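Side-chain contact in putative ribosomal N-acetyltransferase YdaF (Bacillus subtilis, PDB 1NSL), which probably transfers an acetyl group to the N-terminus of ribosomal proteins, as a member of the GNAT acetyltransferase family: residues A95-W100 against A113-L118. Sequence-based numbering, arbitrary orientation.
Sequences AEIGYW and AACRKL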
# COMPACT_ATOMS: atom_id res chain seq x y z
N ALA C 95 20.23 20.16 1.11
CA ALA C 95 18.76 20.20 1.07
C ALA C 95 18.32 21.61 0.67
O ALA C 95 19.16 22.49 0.63
CB ALA C 95 18.23 19.85 2.44
N GLU C 96 17.06 21.84 0.36
CA GLU C 96 16.60 23.23 0.20
C GLU C 96 15.52 23.73 1.19
O GLU C 96 14.81 22.92 1.80
CB GLU C 96 16.11 23.43 -1.17
CG GLU C 96 16.99 22.67 -2.12
CD GLU C 96 16.44 22.72 -3.51
OE1 GLU C 96 15.51 23.54 -3.72
OE2 GLU C 96 16.94 21.95 -4.35
N ILE C 97 15.43 25.06 1.38
CA ILE C 97 14.40 25.66 2.23
C ILE C 97 13.35 26.50 1.47
O ILE C 97 13.67 27.18 0.52
CB ILE C 97 15.04 26.44 3.37
CG1 ILE C 97 15.66 25.43 4.36
CG2 ILE C 97 14.04 27.41 4.09
CD1 ILE C 97 16.39 26.08 5.49
N GLY C 98 12.09 26.38 1.86
CA GLY C 98 11.03 27.18 1.25
C GLY C 98 10.18 27.70 2.37
O GLY C 98 10.34 27.26 3.50
N TYR C 99 9.30 28.63 2.10
CA TYR C 99 8.53 29.22 3.16
C TYR C 99 7.63 30.19 2.48
O TYR C 99 7.97 30.64 1.43
CB TYR C 99 9.47 30.00 4.07
CG TYR C 99 10.51 30.83 3.32
CD1 TYR C 99 10.13 31.92 2.56
CD2 TYR C 99 11.85 30.51 3.38
CE1 TYR C 99 11.04 32.64 1.88
CE2 TYR C 99 12.79 31.26 2.70
CZ TYR C 99 12.37 32.32 1.94
OH TYR C 99 13.25 33.09 1.23
N TRP C 100 6.48 30.49 3.04
CA TRP C 100 5.63 31.55 2.52
C TRP C 100 4.89 32.09 3.68
O TRP C 100 4.76 31.38 4.70
CB TRP C 100 4.61 31.08 1.51
CG TRP C 100 3.67 30.02 1.92
CD1 TRP C 100 3.83 28.69 1.71
CD2 TRP C 100 2.36 30.17 2.49
NE1 TRP C 100 2.73 28.01 2.15
CE2 TRP C 100 1.81 28.89 2.62
CE3 TRP C 100 1.60 31.27 2.90
CZ2 TRP C 100 0.55 28.67 3.17
CZ3 TRP C 100 0.34 31.05 3.44
CH2 TRP C 100 -0.17 29.76 3.56
N ALA C 113 13.76 34.56 11.25
CA ALA C 113 13.83 33.89 12.53
C ALA C 113 13.56 32.38 12.44
O ALA C 113 14.29 31.61 13.04
CB ALA C 113 12.88 34.53 13.47
N ALA C 114 12.51 31.98 11.73
CA ALA C 114 12.21 30.59 11.56
C ALA C 114 13.27 29.82 10.72
O ALA C 114 13.58 28.68 11.05
CB ALA C 114 10.79 30.40 10.96
N CYS C 115 13.77 30.42 9.63
CA CYS C 115 14.85 29.76 8.83
C CYS C 115 16.07 29.48 9.73
O CYS C 115 16.65 28.41 9.65
CB CYS C 115 15.25 30.56 7.57
SG CYS C 115 13.87 30.68 6.37
N ARG C 116 16.46 30.42 10.60
CA ARG C 116 17.58 30.13 11.48
C ARG C 116 17.33 28.87 12.35
O ARG C 116 18.21 27.98 12.44
CB ARG C 116 17.99 31.35 12.32
CG ARG C 116 18.34 32.60 11.50
CD ARG C 116 18.64 33.93 12.33
NE ARG C 116 19.67 34.70 11.64
CZ ARG C 116 19.57 36.01 11.37
NH1 ARG C 116 18.48 36.67 11.73
NH2 ARG C 116 20.56 36.66 10.75
N LYS C 117 16.19 28.75 13.00
CA LYS C 117 16.02 27.51 13.72
C LYS C 117 16.22 26.32 12.76
O LYS C 117 16.91 25.35 13.12
CB LYS C 117 14.67 27.38 14.41
CG LYS C 117 14.55 28.09 15.74
CD LYS C 117 15.58 27.69 16.81
CE LYS C 117 15.52 28.74 17.93
NZ LYS C 117 16.78 29.14 18.60
N LEU C 118 15.63 26.42 11.56
CA LEU C 118 15.63 25.33 10.58
C LEU C 118 17.02 24.96 10.15
O LEU C 118 17.35 23.80 9.99
CB LEU C 118 14.82 25.71 9.36
CG LEU C 118 14.53 24.58 8.37
CD1 LEU C 118 14.34 23.29 9.11
CD2 LEU C 118 13.24 24.84 7.47
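Ile-97, on strand 94-101, meets Cys-115 and Leu-118 on helix 110-124. Its side chain leaves the backbone toward the helix and branches at CB. With CG1 beside the backbone N (chi1 -71°), CG2 lies anti to that N and comes 4.0 Å from Cys-115 SG. The other branch goes to Leu-118: CG1 is 4.0 Å from Leu-118 CD2. At its tip, Ile-97 CD1 ends 3.7 Å from Leu-118 CG, so these two side chains meet tip to tip. An alanine at Ile-97 lacks CG1, CG2 and CD1, which would probably leave Leu-118 without its apolar partner on this strand and open a gap beside Cys-115 SG.

Two residues along, Tyr-99 meets the same sulfur. Cys-115 SG is 3.6 Å from Tyr-99 CD2 and 4.5 Å from the ring centroid. It approaches obliquely, 54° off the ring normal, as a sulfur-aromatic contact. Tyr-99 OH and Ser-142 OG share a hydrogen bond at the far end of the ring. Leu-118 also packs on Met-2 of the second subunit.

The short segments 95-100 and 113-118 run roughly antiparallel, their axes at 152°. They lie on the first two elements of a beta-alpha-beta unit completed by strand 130-136. The unit belongs to the GNAT fold. The four touching residues are buried and meet through carbon and sulfur alone, which implies that apolar packing, not polar pairing, joins these two segments.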